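Local coordinates for peroxisomal acyl-coenzyme A oxidase 1 (PDB 1W07), which catalyses the FAD-dependent oxidation of long- and medium-chain acyl-CoAs to 2-trans-enoyl-CoAs, reducing oxygen to hydrogen peroxide in peroxisomal beta-oxidation, at residues E349-K352 and W353-T356; L432-A435 and R436-K440; R490-R493 and M494-C498; D518-E521 and A522-H526; I530-S533 and K534-K538. The protein carries 1 engineered substitution. All blocks are in the same frame, centred on the assembly; numbering follows the deposited sequence.

Contact 1 of 5, residues E349-K352 and W353-T356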
loop_
_atom_site.group_PDB
_atom_site.type_symbol
_atom_site.label_atom_id
_atom_site.label_comp_id
_atom_site.label_asym_id
_atom_site.label_seq_id
_atom_site.Cartn_x
_atom_site.Cartn_y
_atom_site.Cartn_z
ATOM N N GLU B 349 5.153 -2.491 25.204
ATOM C CA GLU B 349 5.222 -2.327 26.657
ATOM C C GLU B 349 6.574 -2.846 27.127
ATOM O O GLU B 349 7.233 -2.219 27.963
ATOM C CB GLU B 349 4.118 -3.136 27.353
ATOM C CG GLU B 349 2.762 -2.430 27.470
ATOM C CD GLU B 349 1.667 -3.344 28.035
ATOM O OE1 GLU B 349 1.985 -4.255 28.831
ATOM O OE2 GLU B 349 0.484 -3.136 27.697
ATOM N N TRP B 350 6.968 -4.004 26.594
ATOM C CA TRP B 350 8.235 -4.630 26.954
ATOM C C TRP B 350 9.402 -3.735 26.549
ATOM O O TRP B 350 10.345 -3.553 27.318
ATOM C CB TRP B 350 8.366 -5.993 26.271
ATOM C CG TRP B 350 9.695 -6.646 26.516
ATOM C CD1 TRP B 350 10.101 -7.281 27.659
ATOM C CD2 TRP B 350 10.811 -6.689 25.620
ATOM N NE1 TRP B 350 11.404 -7.711 27.528
ATOM C CE2 TRP B 350 11.864 -7.362 26.287
ATOM C CE3 TRP B 350 11.029 -6.221 24.316
ATOM C CZ2 TRP B 350 13.113 -7.578 25.691
ATOM C CZ3 TRP B 350 12.279 -6.436 23.723
ATOM C CH2 TRP B 350 13.300 -7.108 24.411
ATOM N N LEU B 351 9.340 -3.184 25.340
ATOM C CA LEU B 351 10.391 -2.303 24.856
ATOM C C LEU B 351 10.564 -1.088 25.758
ATOM O O LEU B 351 11.647 -0.505 25.832
ATOM C CB LEU B 351 10.094 -1.847 23.430
ATOM C CG LEU B 351 10.708 -2.691 22.320
ATOM C CD1 LEU B 351 10.328 -2.070 20.986
ATOM C CD2 LEU B 351 12.239 -2.769 22.479
ATOM N N LYS B 352 9.494 -0.691 26.432
ATOM C CA LYS B 352 9.580 0.442 27.337
ATOM C C LYS B 352 10.443 0.013 28.526
ATOM O O LYS B 352 11.387 0.709 28.912
ATOM C CB LYS B 352 8.190 0.849 27.820
ATOM C CG LYS B 352 8.202 2.036 28.761
ATOM C CD LYS B 352 8.665 3.323 28.085
ATOM C CE LYS B 352 8.744 4.454 29.103
ATOM N NZ LYS B 352 7.484 4.577 29.899
ATOM N N TRP B 353 10.111 -1.144 29.098
ATOM C CA TRP B 353 10.858 -1.694 30.223
ATOM C C TRP B 353 12.332 -1.803 29.825
ATOM O O TRP B 353 13.223 -1.496 30.614
ATOM C CB TRP B 353 10.321 -3.083 30.590
ATOM C CG TRP B 353 11.207 -3.825 31.553
ATOM C CD1 TRP B 353 11.239 -3.689 32.914
ATOM C CD2 TRP B 353 12.271 -4.723 31.218
ATOM N NE1 TRP B 353 12.264 -4.439 33.441
ATOM C CE2 TRP B 353 12.913 -5.085 32.423
ATOM C CE3 TRP B 353 12.748 -5.255 30.011
ATOM C CZ2 TRP B 353 14.008 -5.955 32.459
ATOM C CZ3 TRP B 353 13.843 -6.123 30.044
ATOM C CH2 TRP B 353 14.459 -6.463 31.263
ATOM N N LEU B 354 12.577 -2.242 28.595
ATOM C CA LEU B 354 13.932 -2.385 28.086
ATOM C C LEU B 354 14.636 -1.035 28.023
ATOM O O LEU B 354 15.818 -0.919 28.362
ATOM C CB LEU B 354 13.903 -3.008 26.692
ATOM C CG LEU B 354 15.255 -3.185 26.003
ATOM C CD1 LEU B 354 16.157 -4.033 26.882
ATOM C CD2 LEU B 354 15.057 -3.833 24.641
ATOM N N TYR B 355 13.911 -0.015 27.576
ATOM C CA TYR B 355 14.476 1.321 27.479
ATOM C C TYR B 355 15.061 1.738 28.817
ATOM O O TYR B 355 16.207 2.177 28.893
ATOM C CB TYR B 355 13.411 2.332 27.076
ATOM C CG TYR B 355 13.838 3.756 27.356
ATOM C CD1 TYR B 355 14.889 4.334 26.652
ATOM C CD2 TYR B 355 13.209 4.514 28.340
ATOM C CE1 TYR B 355 15.305 5.632 26.913
ATOM C CE2 TYR B 355 13.617 5.821 28.621
ATOM C CZ TYR B 355 14.672 6.372 27.898
ATOM O OH TYR B 355 15.112 7.649 28.152
ATOM N N THR B 356 14.258 1.610 29.869
ATOM C CA THR B 356 14.686 1.957 31.221
ATOM C C THR B 356 15.894 1.113 31.628
ATOM O O THR B 356 16.963 1.642 31.918
ATOM C CB THR B 356 13.565 1.692 32.235
ATOM O OG1 THR B 356 12.349 2.304 31.785
ATOM C CG2 THR B 356 13.938 2.263 33.586
#
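Trp353, Leu354, Tyr355 and Thr356 each donate a backbone N-H to the carbonyl four residues back, from Glu349 to Lys352, in regular alpha-helical fashion; Leu354 N meets Trp350 O at 2.9 Å. The side-chain contact centres on Trp350. Its CG is anti to the backbone N (chi1 176°), which brings the indole alongside the following turn, where two residues meet different parts of it. Trp353 lies beside the pyrrole part, with CE3 3.7 Å from Trp350 NE1. The two indoles are inclined by 32° and meet obliquely, while Trp350 O sits at the edge of the Trp353 ring, in its plane. Leu354 takes the benzene part: its CD2 is 3.7 Å from Trp350 CH2. The same methyl packs on Leu351 CD2, also at 3.7 Å, and the two leucines run side by side. Towards the other end of the segments, Thr356 OG1 adds a weak bond of 3.4 Å to Lys352 O, which already accepts the Thr356 N-H. Lys534 of helix 516-538 makes a cation-pi contact with Trp350. With an alanine at Trp350, the Lys534 ammonium would probably lose its aromatic partner, and Trp353 and the Leu354 methyl the indole they pack on, leaving Leu354 only its contact with Leu351 in this turn. Within the C-alpha1 domain, helix 328-363 is flanked here by helix 278-309, which receives Leu351 at Gln286 and Val289 and brings Tyr283 to the Tyr355 ring, and by helix 370-398, where Trp350 and Leu351 both touch Leu380.

Contact 2 of 5, residues L432-A435 and R436-K440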
loop_
_atom_site.group_PDB
_atom_site.type_symbol
_atom_site.label_atom_id
_atom_site.label_comp_id
_atom_site.label_asym_id
_atom_site.label_seq_id
_atom_site.Cartn_x
_atom_site.Cartn_y
_atom_site.Cartn_z
ATOM N N LEU B 432 19.335 -5.825 8.470
ATOM C CA LEU B 432 20.655 -6.351 8.140
ATOM C C LEU B 432 21.563 -6.220 9.355
ATOM O O LEU B 432 22.460 -7.035 9.567
ATOM C CB LEU B 432 21.245 -5.597 6.943
ATOM C CG LEU B 432 20.574 -5.918 5.596
ATOM C CD1 LEU B 432 21.062 -4.951 4.528
ATOM C CD2 LEU B 432 20.886 -7.357 5.216
ATOM N N GLN B 433 21.327 -5.191 10.157
ATOM C CA GLN B 433 22.116 -4.984 11.364
ATOM C C GLN B 433 21.807 -6.124 12.327
ATOM O O GLN B 433 22.706 -6.654 12.986
ATOM C CB GLN B 433 21.768 -3.637 12.004
ATOM C CG GLN B 433 22.493 -2.458 11.364
ATOM C CD GLN B 433 21.814 -1.125 11.629
ATOM O OE1 GLN B 433 21.287 -0.881 12.720
ATOM N NE2 GLN B 433 21.836 -0.249 10.635
ATOM N N VAL B 434 20.535 -6.509 12.405
ATOM C CA VAL B 434 20.137 -7.609 13.283
ATOM C C VAL B 434 20.821 -8.881 12.799
ATOM O O VAL B 434 21.337 -9.663 13.598
ATOM C CB VAL B 434 18.598 -7.814 13.272
ATOM C CG1 VAL B 434 18.221 -9.074 14.065
ATOM C CG2 VAL B 434 17.912 -6.596 13.872
ATOM N N ALA B 435 20.827 -9.087 11.484
ATOM C CA ALA B 435 21.453 -10.270 10.897
ATOM C C ALA B 435 22.922 -10.341 11.313
ATOM O O ALA B 435 23.405 -11.401 11.716
ATOM C CB ALA B 435 21.331 -10.235 9.378
ATOM N N ARG B 436 23.638 -9.224 11.215
ATOM C CA ARG B 436 25.041 -9.216 11.621
ATOM C C ARG B 436 25.158 -9.635 13.092
ATOM O O ARG B 436 26.029 -10.418 13.449
ATOM C CB ARG B 436 25.654 -7.827 11.430
ATOM C CG ARG B 436 25.888 -7.429 9.985
ATOM C CD ARG B 436 26.608 -6.096 9.916
ATOM N NE ARG B 436 26.647 -5.537 8.569
ATOM C CZ ARG B 436 27.393 -5.996 7.567
ATOM N NH1 ARG B 436 28.197 -7.042 7.726
ATOM N NH2 ARG B 436 27.338 -5.389 6.389
ATOM N N PHE B 437 24.277 -9.107 13.936
ATOM C CA PHE B 437 24.274 -9.440 15.359
ATOM C C PHE B 437 24.025 -10.938 15.561
ATOM O O PHE B 437 24.670 -11.585 16.393
ATOM C CB PHE B 437 23.188 -8.634 16.081
ATOM C CG PHE B 437 22.963 -9.052 17.509
ATOM C CD1 PHE B 437 23.902 -8.755 18.489
ATOM C CD2 PHE B 437 21.817 -9.759 17.869
ATOM C CE1 PHE B 437 23.711 -9.153 19.809
ATOM C CE2 PHE B 437 21.612 -10.165 19.193
ATOM C CZ PHE B 437 22.563 -9.860 20.165
ATOM N N LEU B 438 23.088 -11.485 14.792
ATOM C CA LEU B 438 22.765 -12.898 14.895
ATOM C C LEU B 438 23.938 -13.746 14.442
ATOM O O LEU B 438 24.235 -14.771 15.056
ATOM C CB LEU B 438 21.522 -13.241 14.058
ATOM C CG LEU B 438 20.179 -12.704 14.591
ATOM C CD1 LEU B 438 19.071 -13.045 13.599
ATOM C CD2 LEU B 438 19.886 -13.305 15.971
ATOM N N MET B 439 24.607 -13.317 13.373
ATOM C CA MET B 439 25.756 -14.055 12.856
ATOM C C MET B 439 26.895 -14.074 13.870
ATOM O O MET B 439 27.563 -15.092 14.035
ATOM C CB MET B 439 26.236 -13.450 11.534
ATOM C CG MET B 439 25.281 -13.658 10.358
ATOM S SD MET B 439 24.875 -15.388 10.013
ATOM C CE MET B 439 23.258 -15.530 10.851
ATOM N N LYS B 440 27.118 -12.953 14.551
ATOM C CA LYS B 440 28.165 -12.895 15.563
ATOM C C LYS B 440 27.808 -13.781 16.753
ATOM O O LYS B 440 28.660 -14.462 17.305
ATOM C CB LYS B 440 28.376 -11.454 16.041
ATOM C CG LYS B 440 29.100 -10.580 15.040
ATOM C CD LYS B 440 29.341 -9.168 15.569
ATOM C CE LYS B 440 30.208 -9.151 16.826
ATOM N NZ LYS B 440 30.479 -7.754 17.284
#
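Leu438 N donates to Val434 O at 2.8 Å, as short a bond as its neighbour from Met439 N to Ala435 O. The two preceding links, from Arg436 N to Leu432 O and from Phe437 N to Gln433 O, are a little longer. Side chains follow the same four-residue spacing. Leu438 keeps CG beside its own backbone N (chi1 -71°), a turn that lays the branch back over the preceding residues: CG is 3.4 Å from Val434 O and CD1 4.1 Å from Val434 CG1, the valine and leucine side by side and pointing the same way. Met439 folds likewise, its CG 3.2 Å from Ala435 O, and Arg436 does the same, its CG 3.5 Å from Leu432 O, before its extended chain leads to a cation-pi contact with Phe512. The CD1 methyl of Leu438 also packs 3.8 Å from Ala523 CA in helix 516-538. Replacing Leu438 by an alanine would probably leave Val434 CG1 without its neighbour and open a gap between this helix and the one carrying Ala523. Helix 427-443 begins just after Glu424, the probable proton acceptor, and Leu432, at the start of the contact, touches the FAD. Around it, helix 516-538 receives Ala435 at Leu519, helix 370-398 receives Phe437 at Pro371 and Ala375, and helix 480-503 receives Met439 at Ala499 and Leu502.

Contact 3 of 5, residues R490-R493 and M494-C498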
loop_
_atom_site.group_PDB
_atom_site.type_symbol
_atom_site.label_atom_id
_atom_site.label_comp_id
_atom_site.label_asym_id
_atom_site.label_seq_id
_atom_site.Cartn_x
_atom_site.Cartn_y
_atom_site.Cartn_z
ATOM N N ARG B 490 12.766 -22.657 14.268
ATOM C CA ARG B 490 12.708 -22.079 12.935
ATOM C C ARG B 490 13.703 -20.927 12.756
ATOM O O ARG B 490 14.398 -20.846 11.741
ATOM C CB ARG B 490 11.274 -21.614 12.650
ATOM C CG ARG B 490 11.120 -20.756 11.415
ATOM C CD ARG B 490 10.763 -19.332 11.805
ATOM N NE ARG B 490 10.461 -18.490 10.637
ATOM C CZ ARG B 490 9.735 -17.377 10.708
ATOM N NH1 ARG B 490 9.237 -16.984 11.879
ATOM N NH2 ARG B 490 9.503 -16.663 9.622
ATOM N N ALA B 491 13.781 -20.050 13.750
ATOM C CA ALA B 491 14.696 -18.912 13.705
ATOM C C ALA B 491 16.152 -19.361 13.803
ATOM O O ALA B 491 16.995 -18.956 13.002
ATOM C CB ALA B 491 14.382 -17.949 14.836
ATOM N N LEU B 492 16.443 -20.197 14.795
ATOM C CA LEU B 492 17.796 -20.705 15.001
ATOM C C LEU B 492 18.272 -21.466 13.768
ATOM O O LEU B 492 19.402 -21.298 13.327
ATOM C CB LEU B 492 17.836 -21.629 16.225
ATOM C CG LEU B 492 19.177 -22.316 16.532
ATOM C CD1 LEU B 492 20.270 -21.282 16.730
ATOM C CD2 LEU B 492 19.026 -23.154 17.784
ATOM N N ARG B 493 17.395 -22.305 13.229
ATOM C CA ARG B 493 17.702 -23.093 12.053
ATOM C C ARG B 493 18.102 -22.205 10.875
ATOM O O ARG B 493 19.103 -22.459 10.200
ATOM C CB ARG B 493 16.492 -23.950 11.682
ATOM C CG ARG B 493 16.563 -24.610 10.317
ATOM C CD ARG B 493 17.630 -25.676 10.252
ATOM N NE ARG B 493 17.071 -26.970 9.849
ATOM C CZ ARG B 493 17.805 -28.046 9.592
ATOM N NH1 ARG B 493 19.125 -27.980 9.701
ATOM N NH2 ARG B 493 17.223 -29.184 9.241
ATOM N N MET B 494 17.313 -21.166 10.626
ATOM C CA MET B 494 17.600 -20.243 9.535
ATOM C C MET B 494 18.924 -19.515 9.750
ATOM O O MET B 494 19.693 -19.333 8.816
ATOM C CB MET B 494 16.455 -19.222 9.385
ATOM C CG MET B 494 15.146 -19.850 8.914
ATOM S SD MET B 494 13.698 -18.751 8.930
ATOM C CE MET B 494 13.885 -17.892 7.386
ATOM N N ALA B 495 19.184 -19.102 10.982
ATOM C CA ALA B 495 20.418 -18.387 11.303
ATOM C C ALA B 495 21.642 -19.297 11.158
ATOM O O ALA B 495 22.652 -18.901 10.567
ATOM C CB ALA B 495 20.349 -17.843 12.706
ATOM N N VAL B 496 21.553 -20.511 11.696
ATOM C CA VAL B 496 22.656 -21.455 11.608
ATOM C C VAL B 496 22.957 -21.792 10.151
ATOM O O VAL B 496 24.108 -21.965 9.771
ATOM C CB VAL B 496 22.340 -22.752 12.381
ATOM C CG1 VAL B 496 23.423 -23.791 12.118
ATOM C CG2 VAL B 496 22.249 -22.446 13.866
ATOM N N THR B 497 21.916 -21.881 9.336
ATOM C CA THR B 497 22.087 -22.177 7.923
ATOM C C THR B 497 22.822 -21.025 7.230
ATOM O O THR B 497 23.723 -21.253 6.408
ATOM C CB THR B 497 20.730 -22.402 7.256
ATOM O OG1 THR B 497 20.115 -23.552 7.842
ATOM C CG2 THR B 497 20.883 -22.619 5.766
ATOM N N CYS B 498 22.445 -19.789 7.563
ATOM C CA CYS B 498 23.089 -18.618 6.977
ATOM C C CYS B 498 24.566 -18.567 7.367
ATOM O O CYS B 498 25.407 -18.189 6.561
ATOM C CB CYS B 498 22.391 -17.327 7.437
ATOM S SG CYS B 498 20.871 -16.908 6.539
#
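Met494 and Arg490 form the tightly packed end of this contact, one helical turn apart. The methionine CG, beside its own backbone N (chi1 -67°), comes down on Arg490 O at 3.1 Å, and SD continues past that oxygen to lie 3.7 Å from Arg490 NE, oblique to the guanidinium plane. The arginine, bent at chi2, crosses the thioether obliquely, and its buried charge is satisfied elsewhere: NH2 forms a salt bridge with Asp570 and NH1 a hydrogen bond with Gln528. Next along, Val496 CG2 sits 3.7 Å from Leu492 CD1 and only 3.1 Å from Leu492 O, the same oxygen that accepts the Val496 N-H. Helix 480-503 belongs to the additional C-terminal helical region that distinguishes acyl-CoA oxidases from the smaller acyl-CoA dehydrogenases. Here it lies against helix 516-538, where Met494 SD packs on Ala525, and Leu492 reaches Ala461 and Leu464 of the short helix 461-464. The looser part of the contact is the pair Arg493 and Thr497, both partly exposed, whose side chains touch lightly, Arg493 CD standing 4.1 Å from Thr497 OG1. What joins them firmly is the carbonyl of Arg493: its O accepts Thr497 OG1 at 2.8 Å and Thr497 N at 3.0 Å from opposite faces of the carbonyl plane.

Contact 4 of 5, residues D518-E521 and A522-H526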
loop_
_atom_site.group_PDB
_atom_site.type_symbol
_atom_site.label_atom_id
_atom_site.label_comp_id
_atom_site.label_asym_id
_atom_site.label_seq_id
_atom_site.Cartn_x
_atom_site.Cartn_y
_atom_site.Cartn_z
ATOM N N ASP B 518 18.716 -13.852 2.227
ATOM C CA ASP B 518 18.576 -14.919 3.219
ATOM C C ASP B 518 18.778 -14.400 4.637
ATOM O O ASP B 518 18.100 -14.831 5.575
ATOM C CB ASP B 518 19.597 -16.031 2.945
ATOM C CG ASP B 518 19.293 -16.820 1.683
ATOM O OD1 ASP B 518 18.733 -16.245 0.726
ATOM O OD2 ASP B 518 19.629 -18.022 1.636
ATOM N N LEU B 519 19.724 -13.479 4.789
ATOM C CA LEU B 519 20.041 -12.936 6.101
ATOM C C LEU B 519 18.890 -12.116 6.665
ATOM O O LEU B 519 18.608 -12.177 7.862
ATOM C CB LEU B 519 21.326 -12.101 6.019
ATOM C CG LEU B 519 22.596 -12.936 5.764
ATOM C CD1 LEU B 519 23.755 -12.055 5.294
ATOM C CD2 LEU B 519 22.953 -13.678 7.046
ATOM N N VAL B 520 18.226 -11.354 5.804
ATOM C CA VAL B 520 17.096 -10.539 6.216
ATOM C C VAL B 520 15.932 -11.433 6.658
ATOM O O VAL B 520 15.212 -11.105 7.614
ATOM C CB VAL B 520 16.613 -9.625 5.060
ATOM C CG1 VAL B 520 15.261 -9.013 5.411
ATOM C CG2 VAL B 520 17.647 -8.536 4.805
ATOM N N GLU B 521 15.726 -12.549 5.964
ATOM C CA GLU B 521 14.641 -13.461 6.328
ATOM C C GLU B 521 14.898 -14.083 7.706
ATOM O O GLU B 521 13.964 -14.241 8.496
ATOM C CB GLU B 521 14.494 -14.561 5.286
ATOM C CG GLU B 521 13.616 -14.168 4.116
ATOM C CD GLU B 521 13.518 -15.261 3.079
ATOM O OE1 GLU B 521 13.281 -16.426 3.462
ATOM O OE2 GLU B 521 13.667 -14.955 1.885
ATOM N N ALA B 522 16.154 -14.426 8.000
ATOM C CA ALA B 522 16.506 -15.015 9.295
ATOM C C ALA B 522 16.326 -13.996 10.420
ATOM O O ALA B 522 15.893 -14.344 11.520
ATOM C CB ALA B 522 17.964 -15.523 9.281
ATOM N N ALA B 523 16.678 -12.744 10.141
ATOM C CA ALA B 523 16.549 -11.677 11.124
ATOM C C ALA B 523 15.067 -11.422 11.406
ATOM O O ALA B 523 14.675 -11.166 12.545
ATOM C CB ALA B 523 17.235 -10.407 10.612
ATOM N N ILE B 524 14.244 -11.496 10.367
ATOM C CA ILE B 524 12.804 -11.309 10.523
ATOM C C ILE B 524 12.227 -12.419 11.384
ATOM O O ILE B 524 11.397 -12.154 12.255
ATOM C CB ILE B 524 12.081 -11.290 9.146
ATOM C CG1 ILE B 524 12.323 -9.929 8.475
ATOM C CG2 ILE B 524 10.581 -11.586 9.321
ATOM C CD1 ILE B 524 11.870 -9.883 7.048
ATOM N N ALA B 525 12.660 -13.660 11.147
ATOM C CA ALA B 525 12.173 -14.803 11.939
ATOM C C ALA B 525 12.535 -14.607 13.410
ATOM O O ALA B 525 11.748 -14.925 14.293
ATOM C CB ALA B 525 12.766 -16.137 11.413
ATOM N N HIS B 526 13.724 -14.074 13.674
ATOM C CA HIS B 526 14.153 -13.818 15.042
ATOM C C HIS B 526 13.238 -12.782 15.694
ATOM O O HIS B 526 12.749 -12.982 16.800
ATOM C CB HIS B 526 15.587 -13.307 15.055
ATOM C CG HIS B 526 16.070 -12.916 16.417
ATOM N ND1 HIS B 526 16.327 -13.835 17.411
ATOM C CD2 HIS B 526 16.359 -11.703 16.944
ATOM C CE1 HIS B 526 16.754 -13.205 18.489
ATOM N NE2 HIS B 526 16.785 -11.911 18.231
#
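Ala522, Ala523, Ile524 and Ala525 are hydrogen-bonded through their backbone N atoms to the carbonyls of Asp518, Leu519, Val520 and Glu521 in turn. The four bonds are nearly uniform, as expected in an even run of alpha helix. The shortest joins Ile524 N to Val520 O at 2.9 Å. The longest, from Ala522 N to Asp518 O, measures 3.1 Å. Apolar contact is concentrated in one pair. Val520 and Ile524 cross at a slant, with Val520 CG1 3.9 Å from Ile524 CD1. Ile524 CG1 stands beside its own backbone N (chi1 -76°), and this lays it 3.2 Å from Val520 O, the oxygen that takes the Ile524 N-H. The three alanines offer only a CB; that of Ala523 lies 3.5 Å from Leu519 O and faces Gln431 of helix 427-443, while Ala525 meets the Arg490 guanidinium on helix 480-503. Charged and polar groups leave the segments altogether. Glu521 extends beyond CG, and its OE2 is hydrogen-bonded to His565 of the second subunit; Asp518 OD1 has a weak hydrogen bond to Asn586 of that subunit, and Val520 packs on its Thr329. His526 ND1 pairs within the chain with Tyr457. Small and apolar residues thus pack against helices of the same chain, while Glu521, with weaker help from Asp518 and packing by Val520, links the helix to the second subunit.

Contact 5 of 5, residues I530-S533 and K534-K538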
loop_
_atom_site.group_PDB
_atom_site.type_symbol
_atom_site.label_atom_id
_atom_site.label_comp_id
_atom_site.label_asym_id
_atom_site.label_seq_id
_atom_site.Cartn_x
_atom_site.Cartn_y
_atom_site.Cartn_z
ATOM N N ILE B 530 10.511 -13.002 18.984
ATOM C CA ILE B 530 10.461 -12.067 20.104
ATOM C C ILE B 530 9.019 -11.573 20.355
ATOM O O ILE B 530 8.550 -11.542 21.500
ATOM C CB ILE B 530 11.392 -10.861 19.836
ATOM C CG1 ILE B 530 12.858 -11.328 19.814
ATOM C CG2 ILE B 530 11.176 -9.784 20.881
ATOM C CD1 ILE B 530 13.879 -10.228 19.482
ATOM N N VAL B 531 8.313 -11.181 19.295
ATOM C CA VAL B 531 6.951 -10.692 19.444
ATOM C C VAL B 531 6.065 -11.806 20.007
ATOM O O VAL B 531 5.280 -11.593 20.931
ATOM C CB VAL B 531 6.388 -10.200 18.076
ATOM C CG1 VAL B 531 4.976 -9.664 18.258
ATOM C CG2 VAL B 531 7.287 -9.107 17.493
ATOM N N VAL B 532 6.198 -13.004 19.463
ATOM C CA VAL B 532 5.392 -14.122 19.933
ATOM C C VAL B 532 5.664 -14.442 21.399
ATOM O O VAL B 532 4.730 -14.677 22.172
ATOM C CB VAL B 532 5.645 -15.400 19.105
ATOM C CG1 VAL B 532 4.855 -16.555 19.706
ATOM C CG2 VAL B 532 5.243 -15.191 17.656
ATOM N N SER B 533 6.941 -14.448 21.783
ATOM C CA SER B 533 7.332 -14.761 23.155
ATOM C C SER B 533 6.852 -13.719 24.153
ATOM O O SER B 533 6.515 -14.058 25.281
ATOM C CB SER B 533 8.859 -14.933 23.266
ATOM O OG SER B 533 9.516 -13.679 23.214
ATOM N N LYS B 534 6.824 -12.452 23.747
ATOM C CA LYS B 534 6.363 -11.393 24.642
ATOM C C LYS B 534 4.845 -11.406 24.823
ATOM O O LYS B 534 4.338 -11.004 25.873
ATOM C CB LYS B 534 6.813 -10.024 24.141
ATOM C CG LYS B 534 8.314 -9.916 24.027
ATOM C CD LYS B 534 8.967 -10.213 25.360
ATOM C CE LYS B 534 10.463 -10.374 25.218
ATOM N NZ LYS B 534 11.074 -10.638 26.546
ATOM N N PHE B 535 4.120 -11.861 23.807
ATOM C CA PHE B 535 2.665 -11.970 23.893
ATOM C C PHE B 535 2.336 -13.121 24.850
ATOM O O PHE B 535 1.468 -12.997 25.710
ATOM C CB PHE B 535 2.066 -12.243 22.507
ATOM C CG PHE B 535 0.632 -11.811 22.360
ATOM C CD1 PHE B 535 0.131 -11.475 21.109
ATOM C CD2 PHE B 535 -0.211 -11.725 23.466
ATOM C CE1 PHE B 535 -1.194 -11.053 20.958
ATOM C CE2 PHE B 535 -1.535 -11.306 23.330
ATOM C CZ PHE B 535 -2.027 -10.968 22.067
ATOM N N ILE B 536 3.029 -14.248 24.693
ATOM C CA ILE B 536 2.829 -15.410 25.562
ATOM C C ILE B 536 3.199 -15.036 27.009
ATOM O O ILE B 536 2.579 -15.505 27.965
ATOM C CB ILE B 536 3.707 -16.606 25.098
ATOM C CG1 ILE B 536 3.219 -17.099 23.738
ATOM C CG2 ILE B 536 3.685 -17.725 26.143
ATOM C CD1 ILE B 536 4.022 -18.256 23.165
ATOM N N ALA B 537 4.212 -14.188 27.163
ATOM C CA ALA B 537 4.639 -13.762 28.490
ATOM C C ALA B 537 3.577 -12.855 29.100
ATOM O O ALA B 537 3.349 -12.866 30.311
ATOM C CB ALA B 537 5.965 -13.018 28.408
ATOM N N LYS B 538 2.927 -12.066 28.252
ATOM C CA LYS B 538 1.907 -11.145 28.723
ATOM C C LYS B 538 0.752 -11.899 29.352
ATOM O O LYS B 538 0.170 -11.445 30.341
ATOM C CB LYS B 538 1.389 -10.292 27.567
ATOM C CG LYS B 538 0.313 -9.286 27.973
ATOM C CD LYS B 538 0.863 -8.234 28.928
ATOM C CE LYS B 538 -0.214 -7.230 29.321
ATOM N NZ LYS B 538 0.342 -6.143 30.172
#
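The C-terminal turns of helix 516-538, a long helix of the oxidase C-terminal region, hold this contact, with Ile530 bound to Lys534 and Val532 to Ile536. Ile530 O is gripped twice, by Lys534 N at 3.0 Å and by Ser533 OG at 2.9 Å, both from the same face of the carbonyl plane. The serine hydroxyl sits between its backbone N and carbonyl carbon (chi1 75°), a position that turns it back along the helix; it approaches the carbonyl well off the C=O direction, at 114°. Lys534 bends at chi2 and brings CG within 3.0 Å of Ile530 O, with CE 4.0 Å from Ser533 OG, its aliphatic part lying along the serine. Val532 and Ile536 make the apolar side-chain contact, side by side with Val532 CG1 3.9 Å from Ile536 CD1, and both touch helix 548-566, at Tyr559 and Cys556 respectively. Phe535 touches Cys556 too, and its ring meets Phe346 of helix 328-363 edge-to-face. Its N bonds to Val531 O at 3.1 Å and more weakly to Val532 O. Lys538 sends NZ to a salt bridge with Glu349 on that same helix and to a hydrogen bond with Gln541. The serine hydroxyl thus has its partner, Ile530 O, within its own helix, while the charge of Lys538 is probably balanced by Glu349.

Overall arrangement
All five contacts are single-helix turns, and their differences come from what surrounds them. Contacts 4 and 5 adjoin on helix 516-538. Contacts 2, 3 and 4 all touch one another, the centre of contact 4 about 9 and 8 Å from those of contacts 2 and 3, whereas contact 5 touches contact 1 through charge and aromatic groups. Contact 5 is the most buried and largely aliphatic; contact 1, with Lys352 and Trp353 exposed, and contact 2, with Gln433 and Arg436 exposed, each keep one side at the surface. Contact 2 alone touches the FAD, contact 4 alone reaches the second subunit, and contact 3, farthest from the chain's centre, combines a buried arginine with a polar outer pair.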